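Local coordinates for siderophore-interacting protein (Aeromonas hydrophila, PDB 6K2L), which binds FAD and probably uses the flavin to reduce ferric siderophores, releasing their iron inside the bacterium, at residues A[186-191]-A[201-206]; A[245-250]-A[256-261]; A[253-256]-A[261-264]. The protein carries 1 engineered substitution. One frame throughout, in Å; residues are numbered along the deposited sequence.

In the fold
Interactions 2 and 3 form one continuous site on the FAD, while interaction 1 lies apart, at the edge of the parallel sheet. The centres of 245-250/256-261 and 253-256/261-264 are only about 3 Å apart; both use helix 255-266, share E256 and A261, and touch the cofactor. R262 of interaction 3 ties them together, its NE lying 2.8 Å from P247 O and its NH2 2.9 Å from Y248 O of interaction 2. Interaction 1 has its centre about 23 Å from that of interaction 2 and about 26 Å from that of interaction 3, with nearest atoms about 12 and 18 Å away. It packs strand 185-191 against helix 198-205 and takes no part in holding FAD.

Interaction 1: residues A[186-191]-A[201-206]; sequences TLRWFV and VEYFTS
Y203 reaches from helix 198-205 to the edge strand and meets three side chains there, T186, R188 and F190. R188 lies over one face of its ring: CG stands 4.2 Å from the ring centroid and 22° off the normal, a CH-pi contact. R188 CG is anti to the backbone N, and bends at chi2 and chi3 bring the guanidinium alongside the rim of the ring, NH1 3.5 Å from Y203 CE1, the two planes 39° apart. F190 meets the root of the tyrosine, its CZ 3.6 Å from Y203 CB; the two rings meet obliquely. At the far end, T186 CG2 is 3.4 Å from Y203 OH. The contact rests on ring and aliphatic packing, without hydrogen bonds, and on one face of the R188 guanidinium.

Strand alternation presents T186, R188 and F190 to the helix, held by backbone bonds to G164, I166 and L168 of strand 163-170. F204, next to Y203, turns instead to Y140, V142 and A167. Strand and helix axes lie 10.8 Å apart at 161°, nearly antiparallel, as expected of a helix packed on a parallel alpha/beta sheet, here that of the domain resembling the NAD-binding domain of ferredoxin reductases.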
loop_
_atom_site.group_PDB
_atom_site.type_symbol
_atom_site.label_atom_id
_atom_site.label_comp_id
_atom_site.label_asym_id
_atom_site.label_seq_id
_atom_site.Cartn_x
_atom_site.Cartn_y
_atom_site.Cartn_z
ATOM N N THR A 186 -2.300 7.925 -18.619
ATOM C CA THR A 186 -1.691 7.361 -19.816
ATOM C C THR A 186 -0.565 6.378 -19.477
ATOM O O THR A 186 0.229 6.616 -18.563
ATOM C CB THR A 186 -1.133 8.526 -20.640
ATOM O OG1 THR A 186 -2.198 9.140 -21.395
ATOM C CG2 THR A 186 0.005 8.085 -21.522
ATOM N N LEU A 187 -0.461 5.286 -20.235
ATOM C CA LEU A 187 0.697 4.398 -20.146
ATOM C C LEU A 187 1.245 4.124 -21.540
ATOM O O LEU A 187 0.501 3.672 -22.412
ATOM C CB LEU A 187 0.337 3.083 -19.465
ATOM C CG LEU A 187 1.463 2.056 -19.341
ATOM C CD1 LEU A 187 2.744 2.664 -18.732
ATOM C CD2 LEU A 187 0.950 0.913 -18.472
ATOM N N ARG A 188 2.546 4.366 -21.748
ATOM C CA ARG A 188 3.173 4.235 -23.066
ATOM C C ARG A 188 4.514 3.499 -22.959
ATOM O O ARG A 188 5.440 3.949 -22.273
ATOM C CB ARG A 188 3.339 5.618 -23.714
ATOM C CG ARG A 188 3.894 5.609 -25.138
ATOM C CD ARG A 188 2.849 5.200 -26.177
ATOM N NE ARG A 188 1.682 6.094 -26.229
ATOM C CZ ARG A 188 1.575 7.146 -27.041
ATOM N NH1 ARG A 188 2.569 7.460 -27.884
ATOM N NH2 ARG A 188 0.469 7.886 -27.007
ATOM N N TRP A 189 4.618 2.369 -23.635
ATOM C CA TRP A 189 5.800 1.519 -23.569
ATOM C C TRP A 189 6.723 1.767 -24.762
ATOM O O TRP A 189 6.286 1.845 -25.915
ATOM C CB TRP A 189 5.399 0.042 -23.521
ATOM C CG TRP A 189 4.625 -0.395 -22.268
ATOM C CD1 TRP A 189 3.274 -0.303 -22.061
ATOM C CD2 TRP A 189 5.160 -1.023 -21.089
ATOM N NE1 TRP A 189 2.937 -0.833 -20.833
ATOM C CE2 TRP A 189 4.078 -1.280 -20.220
ATOM C CE3 TRP A 189 6.446 -1.392 -20.687
ATOM C CZ2 TRP A 189 4.252 -1.864 -18.964
ATOM C CZ3 TRP A 189 6.606 -1.979 -19.453
ATOM C CH2 TRP A 189 5.510 -2.209 -18.603
ATOM N N PHE A 190 8.009 1.880 -24.479
ATOM C CA PHE A 190 9.042 2.022 -25.490
ATOM C C PHE A 190 9.954 0.815 -25.360
ATOM O O PHE A 190 10.424 0.513 -24.255
ATOM C CB PHE A 190 9.807 3.331 -25.301
ATOM C CG PHE A 190 8.998 4.539 -25.652
ATOM C CD1 PHE A 190 9.137 5.129 -26.882
ATOM C CD2 PHE A 190 8.062 5.063 -24.763
ATOM C CE1 PHE A 190 8.393 6.233 -27.217
ATOM C CE2 PHE A 190 7.301 6.166 -25.096
ATOM C CZ PHE A 190 7.475 6.758 -26.326
ATOM N N VAL A 191 10.145 0.093 -26.463
ATOM C CA VAL A 191 11.115 -0.990 -26.529
ATOM C C VAL A 191 12.430 -0.417 -27.025
ATOM O O VAL A 191 12.451 0.347 -27.996
ATOM C CB VAL A 191 10.627 -2.118 -27.445
ATOM C CG1 VAL A 191 11.694 -3.210 -27.534
ATOM C CG2 VAL A 191 9.306 -2.686 -26.909
ATOM N N VAL A 201 12.161 10.244 -24.736
ATOM C CA VAL A 201 12.348 11.609 -24.232
ATOM C C VAL A 201 11.636 12.613 -25.113
ATOM O O VAL A 201 10.965 13.520 -24.607
ATOM C CB VAL A 201 13.838 11.969 -24.090
ATOM C CG1 VAL A 201 13.986 13.374 -23.511
ATOM C CG2 VAL A 201 14.514 10.979 -23.190
ATOM N N GLU A 202 11.766 12.475 -26.432
ATOM C CA GLU A 202 10.969 13.273 -27.350
ATOM C C GLU A 202 9.489 13.182 -27.016
ATOM O O GLU A 202 8.812 14.218 -26.887
ATOM C CB GLU A 202 11.218 12.835 -28.799
ATOM C CG GLU A 202 10.277 13.524 -29.773
ATOM C CD GLU A 202 10.781 13.548 -31.219
ATOM O OE1 GLU A 202 10.531 12.572 -31.978
ATOM O OE2 GLU A 202 11.423 14.553 -31.610
ATOM N N TYR A 203 8.970 11.956 -26.834
ATOM C CA TYR A 203 7.534 11.802 -26.595
ATOM C C TYR A 203 7.108 12.478 -25.309
ATOM O O TYR A 203 6.087 13.170 -25.282
ATOM C CB TYR A 203 7.147 10.337 -26.547
ATOM C CG TYR A 203 5.879 10.056 -25.779
ATOM C CD1 TYR A 203 4.627 10.244 -26.371
ATOM C CD2 TYR A 203 5.928 9.598 -24.458
ATOM C CE1 TYR A 203 3.443 9.968 -25.677
ATOM C CE2 TYR A 203 4.765 9.328 -23.754
ATOM C CZ TYR A 203 3.524 9.506 -24.376
ATOM O OH TYR A 203 2.376 9.223 -23.686
ATOM N N PHE A 204 7.875 12.291 -24.234
ATOM C CA PHE A 204 7.469 12.835 -22.942
ATOM C C PHE A 204 7.621 14.338 -22.895
ATOM O O PHE A 204 6.861 15.005 -22.183
ATOM C CB PHE A 204 8.249 12.219 -21.774
ATOM C CG PHE A 204 7.396 12.004 -20.545
ATOM C CD1 PHE A 204 6.686 10.818 -20.383
ATOM C CD2 PHE A 204 7.259 13.001 -19.586
ATOM C CE1 PHE A 204 5.867 10.608 -19.275
ATOM C CE2 PHE A 204 6.450 12.804 -18.471
ATOM C CZ PHE A 204 5.747 11.595 -18.322
ATOM N N THR A 205 8.599 14.885 -23.620
ATOM C CA THR A 205 8.728 16.334 -23.650
ATOM C C THR A 205 7.630 16.974 -24.497
ATOM O O THR A 205 7.269 18.127 -24.236
ATOM C CB THR A 205 10.125 16.732 -24.141
ATOM O OG1 THR A 205 10.404 16.102 -25.403
ATOM C CG2 THR A 205 11.200 16.315 -23.117
ATOM N N SER A 206 7.075 16.238 -25.485
ATOM C CA SER A 206 5.930 16.736 -26.248
ATOM C C SER A 206 4.641 16.867 -25.430
ATOM O O SER A 206 3.719 17.556 -25.882
ATOM C CB SER A 206 5.638 15.835 -27.460
ATOM O OG SER A 206 4.925 14.642 -27.115
#

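Interaction 2: residues A[245-250]-A[256-261]. With FAD (flavin-adenine dinucleotide), chain C.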
loop_
_atom_site.group_PDB
_atom_site.type_symbol
_atom_site.label_atom_id
_atom_site.label_comp_id
_atom_site.label_asym_id
_atom_site.label_seq_id
_atom_site.Cartn_x
_atom_site.Cartn_y
_atom_site.Cartn_z
ATOM N N ALA A 245 13.745 12.507 -8.674
ATOM C CA ALA A 245 14.675 12.225 -9.777
ATOM C C ALA A 245 15.866 11.487 -9.189
ATOM O O ALA A 245 16.814 12.100 -8.691
ATOM C CB ALA A 245 15.106 13.488 -10.510
ATOM N N VAL A 246 15.801 10.158 -9.233
ATOM C CA VAL A 246 16.804 9.295 -8.634
ATOM C C VAL A 246 17.258 8.333 -9.724
ATOM O O VAL A 246 16.456 7.519 -10.191
ATOM C CB VAL A 246 16.251 8.512 -7.434
ATOM C CG1 VAL A 246 17.268 7.540 -6.939
ATOM C CG2 VAL A 246 15.819 9.442 -6.340
ATOM N N PRO A 247 18.511 8.385 -10.177
ATOM C CA PRO A 247 18.967 7.386 -11.160
ATOM C C PRO A 247 19.228 6.068 -10.449
ATOM O O PRO A 247 19.975 6.011 -9.470
ATOM C CB PRO A 247 20.248 8.000 -11.740
ATOM C CG PRO A 247 20.370 9.400 -11.089
ATOM C CD PRO A 247 19.567 9.358 -9.836
ATOM N N TYR A 248 18.550 5.013 -10.907
ATOM C CA TYR A 248 18.648 3.728 -10.224
ATOM C C TYR A 248 19.946 3.013 -10.568
ATOM O O TYR A 248 20.448 2.237 -9.750
ATOM C CB TYR A 248 17.446 2.849 -10.565
ATOM C CG TYR A 248 16.190 3.162 -9.754
ATOM C CD1 TYR A 248 16.064 4.354 -9.065
ATOM C CD2 TYR A 248 15.129 2.270 -9.699
ATOM C CE1 TYR A 248 14.937 4.631 -8.336
ATOM C CE2 TYR A 248 14.001 2.540 -8.965
ATOM C CZ TYR A 248 13.906 3.716 -8.284
ATOM O OH TYR A 248 12.783 4.002 -7.528
ATOM N N TRP A 249 20.502 3.268 -11.751
ATOM C CA TRP A 249 21.769 2.691 -12.196
ATOM C C TRP A 249 22.254 3.454 -13.423
ATOM O O TRP A 249 21.601 4.386 -13.906
ATOM C CB TRP A 249 21.639 1.206 -12.529
ATOM C CG TRP A 249 20.723 0.906 -13.691
ATOM C CD1 TRP A 249 19.367 1.087 -13.738
ATOM C CD2 TRP A 249 21.094 0.363 -14.970
ATOM N NE1 TRP A 249 18.873 0.684 -14.962
ATOM C CE2 TRP A 249 19.910 0.234 -15.731
ATOM C CE3 TRP A 249 22.308 -0.035 -15.542
ATOM C CZ2 TRP A 249 19.910 -0.266 -17.036
ATOM C CZ3 TRP A 249 22.307 -0.528 -16.841
ATOM C CH2 TRP A 249 21.115 -0.643 -17.572
ATOM N N ARG A 250 23.411 3.049 -13.932
ATOM C CA ARG A 250 24.025 3.721 -15.070
ATOM C C ARG A 250 24.619 2.658 -15.977
ATOM O O ARG A 250 25.449 1.862 -15.531
ATOM C CB ARG A 250 25.089 4.710 -14.617
ATOM C CG ARG A 250 25.655 5.511 -15.764
ATOM C CD ARG A 250 26.380 6.739 -15.262
ATOM N NE ARG A 250 26.976 7.531 -16.339
ATOM C CZ ARG A 250 27.793 8.567 -16.137
ATOM N NH1 ARG A 250 28.117 8.932 -14.897
ATOM N NH2 ARG A 250 28.293 9.236 -17.171
ATOM N N GLU A 256 29.497 -0.105 -7.494
ATOM C CA GLU A 256 30.695 0.354 -6.798
ATOM C C GLU A 256 31.268 1.589 -7.468
ATOM O O GLU A 256 31.687 2.533 -6.791
ATOM C CB GLU A 256 31.740 -0.763 -6.742
ATOM C CG GLU A 256 31.642 -1.669 -5.517
ATOM C CD GLU A 256 30.732 -2.861 -5.751
ATOM O OE1 GLU A 256 30.680 -3.336 -6.911
ATOM O OE2 GLU A 256 30.058 -3.301 -4.783
ATOM N N ALA A 257 31.278 1.607 -8.792
ATOM C CA ALA A 257 31.743 2.776 -9.515
ATOM C C ALA A 257 30.725 3.906 -9.488
ATOM O O ALA A 257 31.105 5.080 -9.627
ATOM C CB ALA A 257 32.071 2.405 -10.968
ATOM N N TYR A 258 29.444 3.584 -9.303
ATOM C CA TYR A 258 28.404 4.580 -9.490
ATOM C C TYR A 258 27.907 5.221 -8.204
ATOM O O TYR A 258 27.172 6.205 -8.289
ATOM C CB TYR A 258 27.204 3.963 -10.211
ATOM C CG TYR A 258 26.184 4.987 -10.646
ATOM C CD1 TYR A 258 26.556 6.066 -11.431
ATOM C CD2 TYR A 258 24.857 4.901 -10.236
ATOM C CE1 TYR A 258 25.637 7.018 -11.820
ATOM C CE2 TYR A 258 23.926 5.845 -10.633
ATOM C CZ TYR A 258 24.327 6.906 -11.422
ATOM O OH TYR A 258 23.432 7.864 -11.839
ATOM N N HIS A 259 28.220 4.661 -7.032
ATOM C CA HIS A 259 27.534 5.089 -5.820
ATOM C C HIS A 259 27.660 6.599 -5.617
ATOM O O HIS A 259 26.656 7.312 -5.438
ATOM C CB HIS A 259 28.081 4.295 -4.630
ATOM C CG HIS A 259 27.546 4.724 -3.296
ATOM N ND1 HIS A 259 26.287 4.375 -2.854
ATOM C CD2 HIS A 259 28.098 5.471 -2.307
ATOM C CE1 HIS A 259 26.085 4.889 -1.651
ATOM N NE2 HIS A 259 27.168 5.559 -1.296
ATOM N N HIS A 260 28.869 7.121 -5.719
ATOM C CA HIS A 260 29.055 8.534 -5.435
ATOM C C HIS A 260 28.728 9.432 -6.626
ATOM O O HIS A 260 28.282 10.572 -6.418
ATOM C CB HIS A 260 30.473 8.755 -4.908
ATOM C CG HIS A 260 30.619 8.344 -3.476
ATOM N ND1 HIS A 260 31.319 7.221 -3.093
ATOM C CD2 HIS A 260 30.096 8.868 -2.341
ATOM C CE1 HIS A 260 31.240 7.082 -1.782
ATOM N NE2 HIS A 260 30.505 8.069 -1.300
ATOM N N ALA A 261 28.875 8.940 -7.859
ATOM C CA ALA A 261 28.271 9.651 -8.979
ATOM C C ALA A 261 26.771 9.841 -8.760
ATOM O O ALA A 261 26.239 10.925 -9.028
ATOM C CB ALA A 261 28.535 8.914 -10.292
HETATM P PA FAD C . 25.975 -4.324 -10.656
HETATM O O1A FAD C . 26.979 -5.199 -9.975
HETATM O O2A FAD C . 25.610 -3.026 -9.924
HETATM O O5B FAD C . 26.413 -3.816 -12.133
HETATM C C5B FAD C . 26.958 -4.720 -13.116
HETATM C C4B FAD C . 26.790 -4.197 -14.528
HETATM O O4B FAD C . 25.442 -4.438 -14.992
HETATM C C3B FAD C . 27.041 -2.709 -14.761
HETATM O O3B FAD C . 27.635 -2.508 -16.042
HETATM C C2B FAD C . 25.631 -2.108 -14.675
HETATM O O2B FAD C . 25.441 -0.904 -15.416
HETATM C C1B FAD C . 24.786 -3.216 -15.292
HETATM N N9A FAD C . 23.465 -3.305 -14.720
HETATM C C8A FAD C . 23.132 -3.176 -13.395
HETATM N N7A FAD C . 21.853 -3.342 -13.147
HETATM C C5A FAD C . 21.313 -3.610 -14.398
HETATM C C6A FAD C . 20.000 -3.882 -14.822
HETATM N N6A FAD C . 18.960 -3.963 -13.990
HETATM N N1A FAD C . 19.797 -4.094 -16.148
HETATM C C2A FAD C . 20.844 -4.028 -16.976
HETATM N N3A FAD C . 22.130 -3.790 -16.685
HETATM C C4A FAD C . 22.297 -3.594 -15.374
HETATM N N1 FAD C . 16.791 -2.683 -9.533
HETATM C C2 FAD C . 15.917 -3.724 -9.659
HETATM O O2 FAD C . 16.134 -4.669 -10.422
HETATM N N3 FAD C . 14.740 -3.732 -8.927
HETATM C C4 FAD C . 14.330 -2.764 -8.043
HETATM O O4 FAD C . 13.262 -2.887 -7.443
HETATM C C4X FAD C . 15.271 -1.666 -7.901
HETATM N N5 FAD C . 14.964 -0.685 -7.058
HETATM C C5X FAD C . 15.852 0.354 -6.935
HETATM C C6 FAD C . 15.535 1.399 -6.077
HETATM C C7 FAD C . 16.385 2.492 -5.930
HETATM C C7M FAD C . 16.012 3.591 -4.968
HETATM C C8 FAD C . 17.603 2.522 -6.637
HETATM C C8M FAD C . 18.575 3.665 -6.472
HETATM C C9 FAD C . 17.930 1.468 -7.484
HETATM C C9A FAD C . 17.064 0.394 -7.647
HETATM N N10 FAD C . 17.357 -0.663 -8.532
HETATM C C10 FAD C . 16.472 -1.710 -8.694
HETATM C "C1'" FAD C . 18.599 -0.648 -9.328
HETATM C "C2'" FAD C . 19.642 -1.679 -8.892
HETATM O "O2'" FAD C . 20.248 -1.324 -7.645
HETATM C "C3'" FAD C . 20.715 -1.768 -9.981
HETATM O "O3'" FAD C . 20.158 -2.446 -11.104
HETATM C "C4'" FAD C . 21.999 -2.477 -9.554
HETATM O "O4'" FAD C . 23.072 -2.010 -10.376
HETATM C "C5'" FAD C . 21.854 -3.982 -9.637
HETATM O "O5'" FAD C . 23.021 -4.601 -9.065
HETATM P P FAD C . 23.731 -5.825 -9.765
HETATM O O1P FAD C . 24.650 -6.436 -8.701
HETATM O O2P FAD C . 22.776 -6.752 -10.371
HETATM O O3P FAD C . 24.626 -5.133 -10.896
#
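This is a buried packing contact between the loop that follows strand 243-245 and helix 255-266, with no hydrogen bond across it and with FAD against the loop. Y258 is the helix residue that makes it, meeting P247, W249 and R250. R250 covers one face of the tyrosine ring: CB stands 3.8 Å from the centroid and 17° off the normal, a CH-pi contact, and CD follows at 3.5 Å from Y258 CE1. The extended R250 chain carries its guanidinium past the ring, their planes 79° apart. P247 meets the phenol end, with CB 3.2 Å from Y258 OH, while the backbone carbon of W249 lies near Y258 CE2.

The same loop holds the cofactor. Y248 lays a ring face over the benzenoid part of the isoalloxazine, CG 3.3 Å from FAD C9. One face of the W249 indole lies against the adenine, CZ3 3.3 Å from FAD N3A, with O2B at the indole edge, in its plane. R250 O accepts a hydrogen bond from the ribose hydroxyl O2B, 2.8 Å away.

Beyond the pair, Y258 OH bonds to E222 and W249 NE1 to D144, at the end of strand 138-144. P247 touches E222, and A245 touches V225 and R229, of helix 222-235; P247 also touches V265 and M266 of helix 255-266, placing the loop between the two helices, while V246 and Y248 make backbone bonds to F218 and G220.

Interaction 3: residues A[253-256]-A[261-264]. With FAD (flavin-adenine dinucleotide), chain C.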
loop_
_atom_site.group_PDB
_atom_site.type_symbol
_atom_site.label_atom_id
_atom_site.label_comp_id
_atom_site.label_asym_id
_atom_site.label_seq_id
_atom_site.Cartn_x
_atom_site.Cartn_y
_atom_site.Cartn_z
ATOM N N LYS A 253 28.213 0.733 -15.698
ATOM C CA LYS A 253 28.893 0.984 -14.438
ATOM C C LYS A 253 28.240 0.134 -13.363
ATOM O O LYS A 253 27.011 0.127 -13.235
ATOM C CB LYS A 253 28.849 2.466 -14.046
ATOM C CG LYS A 253 29.334 3.415 -15.117
ATOM C CD LYS A 253 30.191 4.529 -14.499
ATOM C CE LYS A 253 29.383 5.271 -13.413
ATOM N NZ LYS A 253 30.223 5.840 -12.314
ATOM N N ASP A 254 29.056 -0.598 -12.612
ATOM C CA ASP A 254 28.525 -1.296 -11.463
ATOM C C ASP A 254 28.236 -0.293 -10.335
ATOM O O ASP A 254 28.626 0.888 -10.386
ATOM C CB ASP A 254 29.493 -2.396 -11.023
ATOM C CG ASP A 254 30.943 -1.910 -10.955
ATOM O OD1 ASP A 254 31.242 -0.992 -10.164
ATOM O OD2 ASP A 254 31.794 -2.450 -11.698
ATOM N N GLU A 255 27.505 -0.774 -9.319
ATOM C CA GLU A 255 27.146 0.066 -8.184
ATOM C C GLU A 255 28.377 0.633 -7.472
ATOM O O GLU A 255 28.318 1.731 -6.895
ATOM C CB GLU A 255 26.294 -0.746 -7.212
ATOM C CG GLU A 255 26.103 -0.082 -5.850
ATOM C CD GLU A 255 25.258 1.192 -5.937
ATOM O OE1 GLU A 255 24.384 1.268 -6.844
ATOM O OE2 GLU A 255 25.463 2.105 -5.093
ATOM N N GLU A 256 29.497 -0.105 -7.494
ATOM C CA GLU A 256 30.695 0.354 -6.798
ATOM C C GLU A 256 31.268 1.589 -7.468
ATOM O O GLU A 256 31.687 2.533 -6.791
ATOM C CB GLU A 256 31.740 -0.763 -6.742
ATOM C CG GLU A 256 31.642 -1.669 -5.517
ATOM C CD GLU A 256 30.732 -2.861 -5.751
ATOM O OE1 GLU A 256 30.680 -3.336 -6.911
ATOM O OE2 GLU A 256 30.058 -3.301 -4.783
ATOM N N ALA A 261 28.875 8.940 -7.859
ATOM C CA ALA A 261 28.271 9.651 -8.979
ATOM C C ALA A 261 26.771 9.841 -8.760
ATOM O O ALA A 261 26.239 10.925 -9.028
ATOM C CB ALA A 261 28.535 8.914 -10.292
ATOM N N ARG A 262 26.072 8.813 -8.261
ATOM C CA ARG A 262 24.626 8.933 -8.079
ATOM C C ARG A 262 24.306 9.958 -7.012
ATOM O O ARG A 262 23.361 10.751 -7.154
ATOM C CB ARG A 262 23.997 7.583 -7.709
ATOM C CG ARG A 262 22.465 7.531 -7.887
ATOM C CD ARG A 262 21.808 6.525 -6.943
ATOM N NE ARG A 262 21.717 5.167 -7.509
ATOM C CZ ARG A 262 22.545 4.163 -7.207
ATOM N NH1 ARG A 262 23.548 4.376 -6.359
ATOM N NH2 ARG A 262 22.389 2.952 -7.763
ATOM N N HIS A 263 25.069 9.933 -5.922
ATOM C CA HIS A 263 24.934 10.995 -4.934
ATOM C C HIS A 263 25.124 12.377 -5.574
ATOM O O HIS A 263 24.342 13.300 -5.313
ATOM C CB HIS A 263 25.916 10.759 -3.784
ATOM C CG HIS A 263 25.432 9.754 -2.775
ATOM N ND1 HIS A 263 24.236 9.892 -2.104
ATOM C CD2 HIS A 263 25.980 8.595 -2.327
ATOM C CE1 HIS A 263 24.062 8.860 -1.293
ATOM N NE2 HIS A 263 25.108 8.061 -1.404
ATOM N N ASP A 264 26.129 12.538 -6.442
ATOM C CA ASP A 264 26.359 13.868 -7.003
ATOM C C ASP A 264 25.302 14.253 -8.037
ATOM O O ASP A 264 25.099 15.446 -8.283
ATOM C CB ASP A 264 27.771 13.967 -7.596
ATOM C CG ASP A 264 28.774 14.644 -6.627
ATOM O OD1 ASP A 264 28.652 15.870 -6.365
ATOM O OD2 ASP A 264 29.677 13.936 -6.119
HETATM P PA FAD C . 25.975 -4.324 -10.656
HETATM O O1A FAD C . 26.979 -5.199 -9.975
HETATM O O2A FAD C . 25.610 -3.026 -9.924
HETATM O O5B FAD C . 26.413 -3.816 -12.133
HETATM C C5B FAD C . 26.958 -4.720 -13.116
HETATM C C4B FAD C . 26.790 -4.197 -14.528
HETATM O O4B FAD C . 25.442 -4.438 -14.992
HETATM C C3B FAD C . 27.041 -2.709 -14.761
HETATM O O3B FAD C . 27.635 -2.508 -16.042
HETATM C C2B FAD C . 25.631 -2.108 -14.675
HETATM O O2B FAD C . 25.441 -0.904 -15.416
HETATM C C1B FAD C . 24.786 -3.216 -15.292
HETATM N N9A FAD C . 23.465 -3.305 -14.720
HETATM C C8A FAD C . 23.132 -3.176 -13.395
HETATM N N7A FAD C . 21.853 -3.342 -13.147
HETATM C C5A FAD C . 21.313 -3.610 -14.398
HETATM C C6A FAD C . 20.000 -3.882 -14.822
HETATM N N6A FAD C . 18.960 -3.963 -13.990
HETATM N N1A FAD C . 19.797 -4.094 -16.148
HETATM C C2A FAD C . 20.844 -4.028 -16.976
HETATM N N3A FAD C . 22.130 -3.790 -16.685
HETATM C C4A FAD C . 22.297 -3.594 -15.374
HETATM N N1 FAD C . 16.791 -2.683 -9.533
HETATM C C2 FAD C . 15.917 -3.724 -9.659
HETATM O O2 FAD C . 16.134 -4.669 -10.422
HETATM N N3 FAD C . 14.740 -3.732 -8.927
HETATM C C4 FAD C . 14.330 -2.764 -8.043
HETATM O O4 FAD C . 13.262 -2.887 -7.443
HETATM C C4X FAD C . 15.271 -1.666 -7.901
HETATM N N5 FAD C . 14.964 -0.685 -7.058
HETATM C C5X FAD C . 15.852 0.354 -6.935
HETATM C C6 FAD C . 15.535 1.399 -6.077
HETATM C C7 FAD C . 16.385 2.492 -5.930
HETATM C C7M FAD C . 16.012 3.591 -4.968
HETATM C C8 FAD C . 17.603 2.522 -6.637
HETATM C C8M FAD C . 18.575 3.665 -6.472
HETATM C C9 FAD C . 17.930 1.468 -7.484
HETATM C C9A FAD C . 17.064 0.394 -7.647
HETATM N N10 FAD C . 17.357 -0.663 -8.532
HETATM C C10 FAD C . 16.472 -1.710 -8.694
HETATM C "C1'" FAD C . 18.599 -0.648 -9.328
HETATM C "C2'" FAD C . 19.642 -1.679 -8.892
HETATM O "O2'" FAD C . 20.248 -1.324 -7.645
HETATM C "C3'" FAD C . 20.715 -1.768 -9.981
HETATM O "O3'" FAD C . 20.158 -2.446 -11.104
HETATM C "C4'" FAD C . 21.999 -2.477 -9.554
HETATM O "O4'" FAD C . 23.072 -2.010 -10.376
HETATM C "C5'" FAD C . 21.854 -3.982 -9.637
HETATM O "O5'" FAD C . 23.021 -4.601 -9.065
HETATM P P FAD C . 23.731 -5.825 -9.765
HETATM O O1P FAD C . 24.650 -6.436 -8.701
HETATM O O2P FAD C . 22.776 -6.752 -10.371
HETATM O O3P FAD C . 24.626 -5.133 -10.896
#
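A salt bridge between E255 and R262 spans two turns of helix 255-266. R262 grips the carboxylate end-on: NH2 donates to E255 OE1 at 2.8 Å with an N-H...O angle of 163°, and NH1 donates to E255 OE2 at 3.2 Å and 166°. Each oxygen uses its syn lone pair, and carboxylate and guanidinium planes differ by only 13°, so the fork is nearly flat. A weaker third bond links NH1 to OE1. E255 CG is anti to the backbone N, and the bend at chi2 brings the carboxylate end nearer to R262. Because R262 NE and NH2 also donate to P247 O and Y248 O, and E255 OE2 receives H259 ND1, both charged groups are fixed in rotation.

Packing between the segments is slight: K253 NZ comes within 4.0 Å of A261 CB, its ammonium also making a weak bond to A257 O. On the ligand side, R262 NE is 3.6 Å from the flavin methyl C8M.

Backbone amides reach the cofactor. E255 N donates to the phosphate oxygen O2A of FAD at 3.0 Å, and K253 N makes a weak bond to the ribose oxygen O2B. D254 is the N-cap of the helix, its OD1 accepting A257 N. A pyrophosphate oxygen bonded by the first-turn amide of a capped helix, where the helix dipole would probably favour the negative charge, is typical of nucleotide-binding sites, and here it forms part of the FAD pocket.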